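PDB 4TRT: DNA polymerase III subunit beta from Deinococcus radiodurans, which probably acts as a sliding clamp, a ring-shaped homodimer closed around DNA that tethers DNA polymerases and other proteins and so gives them processivity. Local coordinates for residues Q123-L128 against F210-G215; S138-A143 against A165-S170; A151-I156 against D234-E239; N188-A193 against K229-D234. All blocks are in the same frame, centred on the assembly; numbering follows the deposited sequence.

Contact 1. Residues Q123-L128 against F210-G215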
loop_
_atom_site.group_PDB
_atom_site.type_symbol
_atom_site.label_atom_id
_atom_site.label_comp_id
_atom_site.label_asym_id
_atom_site.label_seq_id
_atom_site.Cartn_x
_atom_site.Cartn_y
_atom_site.Cartn_z
ATOM N N GLN A 123 -19.821 33.934 9.519
ATOM C CA GLN A 123 -20.113 34.320 10.906
ATOM C C GLN A 123 -19.501 33.354 11.927
ATOM O O GLN A 123 -19.827 32.156 11.938
ATOM C CB GLN A 123 -21.628 34.425 11.119
ATOM C CG GLN A 123 -22.052 34.625 12.568
ATOM C CD GLN A 123 -23.491 35.081 12.699
ATOM O OE1 GLN A 123 -23.865 36.137 12.192
ATOM N NE2 GLN A 123 -24.306 34.292 13.388
ATOM N N ALA A 124 -18.613 33.874 12.775
ATOM C CA ALA A 124 -17.923 33.051 13.764
ATOM C C ALA A 124 -18.818 32.794 14.974
ATOM O O ALA A 124 -18.752 33.524 15.951
ATOM C CB ALA A 124 -16.631 33.734 14.199
ATOM N N ASP A 125 -19.642 31.751 14.905
ATOM C CA ASP A 125 -20.573 31.424 15.992
ATOM C C ASP A 125 -19.864 30.728 17.157
ATOM O O ASP A 125 -20.140 31.022 18.316
ATOM C CB ASP A 125 -21.734 30.561 15.482
ATOM C CG ASP A 125 -22.664 31.325 14.552
ATOM O OD1 ASP A 125 -22.993 32.492 14.863
ATOM O OD2 ASP A 125 -23.064 30.759 13.509
ATOM N N VAL A 126 -18.966 29.803 16.845
ATOM C CA VAL A 126 -18.115 29.170 17.851
ATOM C C VAL A 126 -16.697 29.123 17.321
ATOM O O VAL A 126 -16.475 29.136 16.110
ATOM C CB VAL A 126 -18.532 27.713 18.170
ATOM C CG1 VAL A 126 -18.337 27.412 19.652
ATOM C CG2 VAL A 126 -19.967 27.458 17.771
ATOM N N SER A 127 -15.745 29.054 18.239
ATOM C CA SER A 127 -14.335 28.924 17.916
ATOM C C SER A 127 -13.717 27.852 18.812
ATOM O O SER A 127 -13.891 27.883 20.022
ATOM C CB SER A 127 -13.644 30.266 18.128
ATOM O OG SER A 127 -12.258 30.188 17.864
ATOM N N LEU A 128 -13.030 26.883 18.218
ATOM C CA LEU A 128 -12.266 25.897 18.999
ATOM C C LEU A 128 -10.937 25.603 18.312
ATOM O O LEU A 128 -10.659 26.128 17.234
ATOM C CB LEU A 128 -13.066 24.594 19.203
ATOM C CG LEU A 128 -13.905 24.141 18.023
ATOM C CD1 LEU A 128 -12.996 23.480 17.003
ATOM C CD2 LEU A 128 -15.013 23.191 18.455
ATOM N N PHE A 210 -16.859 27.721 13.568
ATOM C CA PHE A 210 -18.137 27.152 13.120
ATOM C C PHE A 210 -19.107 28.274 12.772
ATOM O O PHE A 210 -19.262 29.231 13.539
ATOM C CB PHE A 210 -18.800 26.326 14.232
ATOM C CG PHE A 210 -18.146 25.005 14.528
ATOM C CD1 PHE A 210 -16.958 24.608 13.935
ATOM C CD2 PHE A 210 -18.740 24.154 15.454
ATOM C CE1 PHE A 210 -16.390 23.387 14.248
ATOM C CE2 PHE A 210 -18.177 22.935 15.769
ATOM C CZ PHE A 210 -17.004 22.544 15.157
ATOM N N THR A 211 -19.765 28.146 11.626
ATOM C CA THR A 211 -20.893 28.992 11.276
ATOM C C THR A 211 -22.108 28.077 11.166
ATOM O O THR A 211 -22.132 27.184 10.313
ATOM C CB THR A 211 -20.691 29.696 9.916
ATOM O OG1 THR A 211 -19.446 30.405 9.916
ATOM C CG2 THR A 211 -21.845 30.654 9.636
ATOM N N TYR A 212 -23.112 28.313 12.012
ATOM C CA TYR A 212 -24.346 27.521 12.002
ATOM C C TYR A 212 -25.231 27.922 10.835
ATOM O O TYR A 212 -25.352 29.096 10.519
ATOM C CB TYR A 212 -25.138 27.735 13.293
ATOM C CG TYR A 212 -24.396 27.368 14.547
ATOM C CD1 TYR A 212 -23.767 26.133 14.661
ATOM C CD2 TYR A 212 -24.334 28.243 15.627
ATOM C CE1 TYR A 212 -23.091 25.787 15.813
ATOM C CE2 TYR A 212 -23.662 27.907 16.786
ATOM C CZ TYR A 212 -23.044 26.677 16.873
ATOM O OH TYR A 212 -22.383 26.319 18.018
ATOM N N GLY A 213 -25.846 26.936 10.197
ATOM C CA GLY A 213 -26.794 27.188 9.125
ATOM C C GLY A 213 -28.035 26.365 9.347
ATOM O O GLY A 213 -28.180 25.716 10.383
ATOM N N ASP A 214 -28.933 26.377 8.371
ATOM C CA ASP A 214 -30.169 25.606 8.463
ATOM C C ASP A 214 -29.890 24.176 8.005
ATOM O O ASP A 214 -29.723 23.925 6.819
ATOM C CB ASP A 214 -31.257 26.250 7.596
ATOM C CG ASP A 214 -32.584 25.523 7.677
ATOM O OD1 ASP A 214 -32.782 24.700 8.594
ATOM O OD2 ASP A 214 -33.446 25.788 6.826
ATOM N N GLY A 215 -29.837 23.251 8.955
ATOM C CA GLY A 215 -29.506 21.857 8.668
ATOM C C GLY A 215 -28.085 21.650 8.144
ATOM O O GLY A 215 -27.792 20.626 7.535
#

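Contact 2. Residues S138-A143 against A165-S170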
loop_
_atom_site.group_PDB
_atom_site.type_symbol
_atom_site.label_atom_id
_atom_site.label_comp_id
_atom_site.label_asym_id
_atom_site.label_seq_id
_atom_site.Cartn_x
_atom_site.Cartn_y
_atom_site.Cartn_z
ATOM N N SER A 138 -11.240 11.593 15.778
ATOM C CA SER A 138 -10.535 10.354 15.426
ATOM C C SER A 138 -10.632 9.300 16.529
ATOM O O SER A 138 -10.543 8.114 16.251
ATOM C CB SER A 138 -9.055 10.629 15.158
ATOM O OG SER A 138 -8.892 11.354 13.966
ATOM N N SER A 139 -10.794 9.752 17.772
ATOM C CA SER A 139 -10.899 8.862 18.920
ATOM C C SER A 139 -12.265 8.192 19.027
ATOM O O SER A 139 -12.349 7.108 19.613
ATOM C CB SER A 139 -10.617 9.622 20.217
ATOM O OG SER A 139 -9.286 10.101 20.190
ATOM N N VAL A 140 -13.328 8.828 18.510
ATOM C CA VAL A 140 -14.703 8.289 18.685
ATOM C C VAL A 140 -15.391 7.794 17.427
ATOM O O VAL A 140 -16.362 7.061 17.526
ATOM C CB VAL A 140 -15.621 9.286 19.410
ATOM C CG1 VAL A 140 -14.932 9.766 20.689
ATOM C CG2 VAL A 140 -16.034 10.435 18.474
ATOM N N ARG A 141 -14.845 8.130 16.259
ATOM C CA ARG A 141 -15.492 7.902 14.958
ATOM C C ARG A 141 -15.880 6.441 14.696
ATOM O O ARG A 141 -16.939 6.168 14.138
ATOM C CB ARG A 141 -14.542 8.412 13.846
ATOM C CG ARG A 141 -14.651 7.743 12.483
ATOM C CD ARG A 141 -15.878 8.273 11.805
ATOM N NE ARG A 141 -16.147 7.729 10.473
ATOM C CZ ARG A 141 -17.033 6.775 10.209
ATOM N NH1 ARG A 141 -17.701 6.155 11.182
ATOM N NH2 ARG A 141 -17.235 6.430 8.948
ATOM N N TYR A 142 -15.017 5.502 15.076
ATOM C CA TYR A 142 -15.290 4.073 14.881
ATOM C C TYR A 142 -16.643 3.593 15.453
ATOM O O TYR A 142 -17.195 2.602 14.991
ATOM C CB TYR A 142 -14.165 3.232 15.505
ATOM C CG TYR A 142 -14.174 3.245 17.028
ATOM C CD1 TYR A 142 -14.977 2.368 17.740
ATOM C CD2 TYR A 142 -13.388 4.145 17.753
ATOM C CE1 TYR A 142 -15.007 2.377 19.118
ATOM C CE2 TYR A 142 -13.417 4.169 19.142
ATOM C CZ TYR A 142 -14.222 3.275 19.817
ATOM O OH TYR A 142 -14.259 3.237 21.184
ATOM N N ALA A 143 -17.163 4.266 16.478
ATOM C CA ALA A 143 -18.374 3.795 17.164
ATOM C C ALA A 143 -19.671 4.106 16.418
ATOM O O ALA A 143 -20.719 3.519 16.725
ATOM C CB ALA A 143 -18.444 4.376 18.581
ATOM N N ALA A 165 -15.628 20.833 25.652
ATOM C CA ALA A 165 -16.585 20.245 24.741
ATOM C C ALA A 165 -16.377 18.727 24.720
ATOM O O ALA A 165 -15.377 18.221 25.242
ATOM C CB ALA A 165 -16.387 20.826 23.352
ATOM N N ARG A 166 -17.306 18.016 24.094
ATOM C CA ARG A 166 -17.270 16.562 24.073
ATOM C C ARG A 166 -17.808 16.055 22.751
ATOM O O ARG A 166 -18.796 16.591 22.233
ATOM C CB ARG A 166 -18.135 16.017 25.211
ATOM C CG ARG A 166 -18.444 14.536 25.115
ATOM C CD ARG A 166 -19.271 14.080 26.301
ATOM N NE ARG A 166 -18.455 13.959 27.485
ATOM C CZ ARG A 166 -18.811 13.314 28.585
ATOM N NH1 ARG A 166 -20.005 12.737 28.682
ATOM N NH2 ARG A 166 -17.963 13.247 29.594
ATOM N N VAL A 167 -17.164 15.028 22.196
ATOM C CA VAL A 167 -17.749 14.297 21.070
ATOM C C VAL A 167 -18.096 12.892 21.508
ATOM O O VAL A 167 -17.391 12.301 22.320
ATOM C CB VAL A 167 -16.849 14.233 19.816
ATOM C CG1 VAL A 167 -16.829 15.584 19.107
ATOM C CG2 VAL A 167 -15.454 13.735 20.174
ATOM N N VAL A 168 -19.195 12.376 20.963
ATOM C CA VAL A 168 -19.719 11.072 21.344
ATOM C C VAL A 168 -20.222 10.341 20.101
ATOM O O VAL A 168 -20.907 10.933 19.253
ATOM C CB VAL A 168 -20.891 11.202 22.346
ATOM C CG1 VAL A 168 -21.288 9.841 22.924
ATOM C CG2 VAL A 168 -20.556 12.175 23.468
ATOM N N ALA A 169 -19.884 9.055 20.004
ATOM C CA ALA A 169 -20.462 8.179 18.999
ATOM C C ALA A 169 -20.925 6.883 19.649
ATOM O O ALA A 169 -20.397 6.472 20.698
ATOM C CB ALA A 169 -19.431 7.903 17.925
ATOM N N SER A 170 -21.911 6.238 19.021
ATOM C CA SER A 170 -22.491 5.035 19.553
ATOM C C SER A 170 -23.332 4.307 18.512
ATOM O O SER A 170 -23.795 4.897 17.539
ATOM C CB SER A 170 -23.368 5.374 20.771
ATOM O OG SER A 170 -23.931 4.213 21.340
#

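Contact 3. Residues A151-I156 against D234-E239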
loop_
_atom_site.group_PDB
_atom_site.type_symbol
_atom_site.label_atom_id
_atom_site.label_comp_id
_atom_site.label_asym_id
_atom_site.label_seq_id
_atom_site.Cartn_x
_atom_site.Cartn_y
_atom_site.Cartn_z
ATOM N N ALA A 151 -31.332 6.886 12.982
ATOM C CA ALA A 151 -30.499 7.732 12.117
ATOM C C ALA A 151 -29.470 8.543 12.907
ATOM O O ALA A 151 -28.329 8.705 12.468
ATOM C CB ALA A 151 -31.369 8.645 11.258
ATOM N N VAL A 152 -29.854 9.043 14.080
ATOM C CA VAL A 152 -28.914 9.832 14.894
ATOM C C VAL A 152 -27.602 9.107 15.182
ATOM O O VAL A 152 -26.552 9.767 15.292
ATOM C CB VAL A 152 -29.527 10.334 16.227
ATOM C CG1 VAL A 152 -30.621 11.356 15.961
ATOM C CG2 VAL A 152 -30.086 9.180 17.041
ATOM N N PHE A 153 -27.636 7.770 15.294
ATOM C CA PHE A 153 -26.408 7.004 15.607
ATOM C C PHE A 153 -25.457 6.877 14.421
ATOM O O PHE A 153 -24.329 6.382 14.555
ATOM C CB PHE A 153 -26.736 5.603 16.147
ATOM C CG PHE A 153 -27.186 5.576 17.589
ATOM C CD1 PHE A 153 -26.614 6.411 18.552
ATOM C CD2 PHE A 153 -28.135 4.654 18.002
ATOM C CE1 PHE A 153 -27.018 6.350 19.873
ATOM C CE2 PHE A 153 -28.539 4.595 19.331
ATOM C CZ PHE A 153 -27.975 5.441 20.267
ATOM N N ARG A 154 -25.894 7.364 13.272
ATOM C CA ARG A 154 -25.058 7.414 12.089
ATOM C C ARG A 154 -24.146 8.639 12.120
ATOM O O ARG A 154 -23.280 8.782 11.270
ATOM C CB ARG A 154 -25.924 7.372 10.806
ATOM C CG ARG A 154 -26.968 6.253 10.818
ATOM C CD ARG A 154 -27.904 6.257 9.621
ATOM N NE ARG A 154 -29.076 5.429 9.918
ATOM C CZ ARG A 154 -30.280 5.581 9.372
ATOM N NH1 ARG A 154 -30.499 6.530 8.464
ATOM N NH2 ARG A 154 -31.281 4.788 9.753
ATOM N N GLY A 155 -24.310 9.502 13.119
ATOM C CA GLY A 155 -23.478 10.696 13.245
ATOM C C GLY A 155 -22.723 10.791 14.556
ATOM O O GLY A 155 -22.850 9.928 15.431
ATOM N N ILE A 156 -21.896 11.823 14.668
ATOM C CA ILE A 156 -21.128 12.064 15.873
ATOM C C ILE A 156 -21.728 13.294 16.575
ATOM O O ILE A 156 -21.871 14.365 15.962
ATOM C CB ILE A 156 -19.630 12.314 15.572
ATOM C CG1 ILE A 156 -18.886 11.035 15.165
ATOM C CG2 ILE A 156 -18.940 12.842 16.827
ATOM C CD1 ILE A 156 -19.405 10.333 13.950
ATOM N N ASP A 234 -32.506 14.603 18.403
ATOM C CA ASP A 234 -31.651 14.640 19.569
ATOM C C ASP A 234 -30.896 13.317 19.643
ATOM O O ASP A 234 -31.471 12.232 19.542
ATOM C CB ASP A 234 -32.482 14.828 20.851
ATOM C CG ASP A 234 -33.116 16.218 20.962
ATOM O OD1 ASP A 234 -32.599 17.183 20.365
ATOM O OD2 ASP A 234 -34.130 16.349 21.683
ATOM N N PHE A 235 -29.598 13.408 19.839
ATOM C CA PHE A 235 -28.815 12.226 20.162
ATOM C C PHE A 235 -29.360 11.541 21.423
ATOM O O PHE A 235 -29.741 12.220 22.381
ATOM C CB PHE A 235 -27.365 12.627 20.369
ATOM C CG PHE A 235 -26.394 11.519 20.115
ATOM C CD1 PHE A 235 -26.065 11.154 18.816
ATOM C CD2 PHE A 235 -25.808 10.851 21.167
ATOM C CE1 PHE A 235 -25.159 10.137 18.587
ATOM C CE2 PHE A 235 -24.923 9.825 20.941
ATOM C CZ PHE A 235 -24.596 9.466 19.647
ATOM N N PRO A 236 -29.413 10.195 21.435
ATOM C CA PRO A 236 -30.022 9.531 22.590
ATOM C C PRO A 236 -29.214 9.671 23.882
ATOM O O PRO A 236 -28.048 10.070 23.850
ATOM C CB PRO A 236 -30.092 8.060 22.152
ATOM C CG PRO A 236 -29.993 8.095 20.653
ATOM C CD PRO A 236 -29.045 9.221 20.389
ATOM N N ASP A 237 -29.832 9.340 25.003
ATOM C CA ASP A 237 -29.175 9.444 26.305
ATOM C C ASP A 237 -28.182 8.287 26.499
ATOM O O ASP A 237 -28.506 7.268 27.090
ATOM C CB ASP A 237 -30.217 9.487 27.428
ATOM C CG ASP A 237 -29.602 9.771 28.802
ATOM O OD1 ASP A 237 -28.391 10.043 28.879
ATOM O OD2 ASP A 237 -30.331 9.714 29.819
ATOM N N TYR A 238 -26.973 8.472 25.984
ATOM C CA TYR A 238 -25.883 7.484 26.110
ATOM C C TYR A 238 -25.428 7.249 27.561
ATOM O O TYR A 238 -24.859 6.196 27.849
ATOM C CB TYR A 238 -24.676 7.882 25.231
ATOM C CG TYR A 238 -24.065 9.209 25.608
ATOM C CD1 TYR A 238 -23.084 9.292 26.584
ATOM C CD2 TYR A 238 -24.480 10.383 24.996
ATOM C CE1 TYR A 238 -22.536 10.501 26.958
ATOM C CE2 TYR A 238 -23.925 11.602 25.349
ATOM C CZ TYR A 238 -22.963 11.659 26.333
ATOM O OH TYR A 238 -22.428 12.862 26.721
ATOM N N GLU A 239 -25.676 8.209 28.467
ATOM C CA GLU A 239 -25.329 8.042 29.886
ATOM C C GLU A 239 -25.951 6.793 30.468
ATOM O O GLU A 239 -25.347 6.146 31.322
ATOM C CB GLU A 239 -25.797 9.222 30.749
ATOM C CG GLU A 239 -24.981 10.490 30.598
ATOM C CD GLU A 239 -23.541 10.333 31.052
ATOM O OE1 GLU A 239 -23.258 9.458 31.904
ATOM O OE2 GLU A 239 -22.696 11.094 30.547
#

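Contact 4. Residues N188-A193 against K229-D234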
loop_
_atom_site.group_PDB
_atom_site.type_symbol
_atom_site.label_atom_id
_atom_site.label_comp_id
_atom_site.label_asym_id
_atom_site.label_seq_id
_atom_site.Cartn_x
_atom_site.Cartn_y
_atom_site.Cartn_z
ATOM N N ASN A 188 -25.479 22.053 20.569
ATOM C CA ASN A 188 -25.232 20.664 20.271
ATOM C C ASN A 188 -25.540 20.372 18.812
ATOM O O ASN A 188 -26.536 20.861 18.270
ATOM C CB ASN A 188 -26.032 19.741 21.184
ATOM C CG ASN A 188 -25.560 19.793 22.623
ATOM O OD1 ASN A 188 -24.696 20.607 22.990
ATOM N ND2 ASN A 188 -26.141 18.946 23.452
ATOM N N LEU A 189 -24.652 19.595 18.199
ATOM C CA LEU A 189 -24.684 19.267 16.773
ATOM C C LEU A 189 -24.511 17.758 16.623
ATOM O O LEU A 189 -23.874 17.134 17.457
ATOM C CB LEU A 189 -23.513 19.943 16.048
ATOM C CG LEU A 189 -23.393 21.470 16.125
ATOM C CD1 LEU A 189 -22.043 21.918 15.603
ATOM C CD2 LEU A 189 -24.510 22.153 15.361
ATOM N N ILE A 190 -25.091 17.188 15.572
ATOM C CA ILE A 190 -24.817 15.817 15.177
ATOM C C ILE A 190 -24.304 15.852 13.745
ATOM O O ILE A 190 -25.027 16.257 12.833
ATOM C CB ILE A 190 -26.053 14.903 15.254
ATOM C CG1 ILE A 190 -26.667 14.950 16.669
ATOM C CG2 ILE A 190 -25.655 13.481 14.853
ATOM C CD1 ILE A 190 -28.026 14.290 16.780
ATOM N N ILE A 191 -23.049 15.436 13.563
ATOM C CA ILE A 191 -22.353 15.512 12.280
ATOM C C ILE A 191 -22.317 14.124 11.616
ATOM O O ILE A 191 -21.891 13.173 12.239
ATOM C CB ILE A 191 -20.889 15.991 12.476
ATOM C CG1 ILE A 191 -20.829 17.267 13.317
ATOM C CG2 ILE A 191 -20.178 16.171 11.136
ATOM C CD1 ILE A 191 -21.449 18.463 12.652
ATOM N N PRO A 192 -22.744 14.008 10.342
ATOM C CA PRO A 192 -22.685 12.698 9.683
ATOM C C PRO A 192 -21.268 12.123 9.720
ATOM O O PRO A 192 -20.304 12.876 9.541
ATOM C CB PRO A 192 -23.135 13.004 8.253
ATOM C CG PRO A 192 -23.946 14.242 8.364
ATOM C CD PRO A 192 -23.309 15.041 9.460
ATOM N N ALA A 193 -21.136 10.831 10.021
ATOM C CA ALA A 193 -19.810 10.211 10.218
ATOM C C ALA A 193 -18.880 10.385 9.017
ATOM O O ALA A 193 -17.685 10.659 9.190
ATOM C CB ALA A 193 -19.932 8.728 10.543
ATOM N N LYS A 229 -23.626 18.778 5.964
ATOM C CA LYS A 229 -24.972 18.644 6.465
ATOM C C LYS A 229 -24.898 18.279 7.929
ATOM O O LYS A 229 -23.893 17.753 8.387
ATOM C CB LYS A 229 -25.710 17.537 5.727
ATOM C CG LYS A 229 -25.934 17.818 4.261
ATOM C CD LYS A 229 -26.583 16.627 3.580
ATOM C CE LYS A 229 -26.632 16.824 2.076
ATOM N NZ LYS A 229 -26.794 15.501 1.417
ATOM N N LEU A 230 -25.959 18.584 8.664
ATOM C CA LEU A 230 -26.083 18.171 10.051
ATOM C C LEU A 230 -27.308 17.265 10.151
ATOM O O LEU A 230 -28.274 17.471 9.428
ATOM C CB LEU A 230 -26.296 19.388 10.953
ATOM C CG LEU A 230 -25.111 20.320 11.187
ATOM C CD1 LEU A 230 -25.540 21.506 12.049
ATOM C CD2 LEU A 230 -23.961 19.548 11.810
ATOM N N LEU A 231 -27.284 16.289 11.056
ATOM C CA LEU A 231 -28.447 15.411 11.248
ATOM C C LEU A 231 -29.433 16.044 12.217
ATOM O O LEU A 231 -29.035 16.717 13.173
ATOM C CB LEU A 231 -28.018 14.039 11.763
ATOM C CG LEU A 231 -27.027 13.264 10.884
ATOM C CD1 LEU A 231 -26.821 11.855 11.450
ATOM C CD2 LEU A 231 -27.462 13.173 9.430
ATOM N N ASP A 232 -30.716 15.826 11.947
ATOM C CA ASP A 232 -31.788 16.287 12.810
ATOM C C ASP A 232 -32.013 15.319 13.959
ATOM O O ASP A 232 -31.551 14.183 13.936
ATOM C CB ASP A 232 -33.091 16.418 12.017
ATOM C CG ASP A 232 -33.192 17.734 11.287
ATOM O OD1 ASP A 232 -33.491 18.751 11.952
ATOM O OD2 ASP A 232 -32.999 17.751 10.055
ATOM N N GLY A 233 -32.745 15.777 14.959
ATOM C CA GLY A 233 -33.095 14.938 16.099
ATOM C C GLY A 233 -32.164 15.178 17.261
ATOM O O GLY A 233 -31.159 15.865 17.135
ATOM N N ASP A 234 -32.506 14.603 18.403
ATOM C CA ASP A 234 -31.651 14.640 19.569
ATOM C C ASP A 234 -30.896 13.317 19.643
ATOM O O ASP A 234 -31.471 12.232 19.542
ATOM C CB ASP A 234 -32.482 14.828 20.851
ATOM C CG ASP A 234 -33.116 16.218 20.962
ATOM O OD1 ASP A 234 -32.599 17.183 20.365
ATOM O OD2 ASP A 234 -34.130 16.349 21.683
HETATM O O HOH W 1 -27.319 18.685 14.411
#

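Contact 1. Residues Q123-L128 against F210-G215
Phe210 O accepts two backbone NH groups: Asp125 N reaches it at 2.9 Å, nearly in line with the carbonyl bond, while Val126 N adds a weak bond at 3.4 Å. Val126 O in turn takes Phe210 N at 2.9 Å. With Asp125 and Val126 both facing one residue, this is a classic beta bulge, placed where strand 126-129, outermost within this chain, begins its antiparallel run in a sheet joining the N-terminal and central domains. Side chains supply the other polar links. Thr211 OG1 donates to Gln123 O at 2.7 Å, coming from above the carbonyl plane. Asp125 CG lies anti to the carbonyl carbon (chi1 -69°), which brings OD2 to Tyr212 N, accepted on the anti lone pair at 2.9 Å; OD1 takes Gln123 NE2 on its syn lone pair at 2.7 Å, which fixes the carboxylate's rotation. The group lies only 8° from the plane of the Tyr212 ring, with Asp125 CB 3.5 Å from CD2 of that ring. The Tyr212 hydroxyl bonds to Lys187 N. Apolar contacts lie on the sheet face carrying Val126 and Phe210: Val126 CG2 packs on Phe210 CB, and Leu128 CD2 stands 3.9 Å from Phe210 CZ.

Contact 2. Residues S138-A143 against A165-S170
Val140 O accepts Ala143 N at 3.1 Å and, across the contact, has the methyl of Ala169 packed against it, CB 3.2 Å away. This is helix-on-sheet packing in the central domain, where residues 138-143, on and following helix 130-140, lie against strand 164-170. In sliding clamps such helices face the DNA hole and the sheets form the outer layer. No hydrogen bond crosses between the two segments; the fit is one of methyl groups. Val167 and Ala169, two residues apart on the strand, turn the same side to the helix. With Val140 CG1 anti to the carbonyl carbon (chi1 -51°), CG2 falls between the backbone N and the carbonyl carbon, and from there it meets Val167 CG2 at 3.8 Å, with Val140 CG1 4.0 Å from the same methyl. Ile156 and Ala176 on the flanking strands also touch Val140. An alanine at Val140 would remove both branches and would probably open a gap over Val167, with its CG2 methyl losing its mates on the helix. One turn on, Ala143 continues the row: Ala143 and Ala169 meet methyl to methyl, and the backbones come close, Ala143 and Ser170 having CA atoms 4.9 Å apart. The Ser170 hydroxyl bonds to Arg174 O. Ala143 CB ends 3.7 Å from Ala169 CB.

Contact 3. Residues A151-I156 against D234-E239
This is an apolar, largely aromatic contact between the 3-10 turn 151-154, which leads into strand 155-161 of the central domain, and the chain passing from that domain toward the C-terminal one. Two rings carry it. Phe153 turns its edge to the face of Phe235 in a T-shaped pair, the planes 85° apart and the ring centres 5.5 Å from each other; the nearest atoms are Phe153 CD1 and Phe235 CZ, at 3.8 Å. Phe235 reaches this place because its CG stands anti to the backbone N (chi1 -155°), which brings the ring up to Val152 O and Phe153. There its own edge meets backbone oxygen: Val152 O lies near the ring plane, 3.6 Å from Phe235 CE1. That oxygen already accepts Gly155 N at 3.1 Å within the turn. Pro236 completes the packing. Its CG meets the far end of the Phe153 ring obliquely, 3.4 Å from CZ, and its CD lies 3.5 Å from Val152 CG2, the two side chains reaching toward each other tip to tip. Pro236 CD also stands over one face of the Phe235 ring, near its rim. The other branch of Val152, CG1, touches the backbone at Asp234 O. No hydrogen bond joins the two segments. Val168 and Ile190, from the two strands that flank 155-161 in its sheet, also pack on Phe235. The arrangement is a T-shaped phenylalanine pair with a proline alongside, packed where the chain leaves the central domain of the beta-clamp fold for the C-terminal one.

Contact 4. Residues N188-A193 against K229-D234
Ile190 lies at the centre of this contact, its side chain roughly at right angles to that of Leu231. CB starts 4.1 Å from Leu231 CB. The CG2 branch goes on to touch the same leucine, 3.9 Å from both its CB and its CD1. The longer branch takes another course: CG1 stands anti to the carbonyl carbon (chi1 -55°), and beyond it CD1 reaches Gly233 O at 3.5 Å. Val152 and Phe235 also pack on this isoleucine. An alanine in place of Ile190 would strip off both branches and would probably leave the leucine less firmly packed and the chain at Gly233 without its apolar neighbour. The backbone of Ile190 is joined to Leu231 twice. Leu231 N donates to Ile190 O at 2.9 Å in a nearly straight bond, and a water accepts from Ile190 N while donating to Leu231 O. The water replaces a second direct bond, so strand 189-192, outermost within this chain, gains only an irregular neighbour. At one end Leu189 CD2 meets Leu230 CD1 at 3.5 Å; at the other Pro192 CG slides past Leu231 CD2. Pro192 CD sits 3.0 Å from Lys229 O, a buried oxygen with no hydrogen-bonding partner in the model. The chemistry implies an edge held mainly by aliphatic packing, with one direct backbone bond and one water-mediated link setting its alignment.

All four contacts involve the central domain. Contacts 3 and 4 have centres about 9 Å apart and share Asp234; strands 155-161 and 189-192, one from each, are sheet neighbours, joined through Ile156 N and Ile191 O. Contact 2 reaches the same sheet on strand 164-170, its centre about 11 Å from that of contact 3. Contact 1 belongs to the other sheet, which runs into the N-terminal domain, and meets contact 4 through Gly215 O and Leu230 N and through Leu189 packing on Phe210 and Tyr212. Along the chain contacts 1 and 3 interleave, and contact 2 closes before contact 4 opens; the segments run from the entry of the central domain, at 123-128, to its exit, at 234-239.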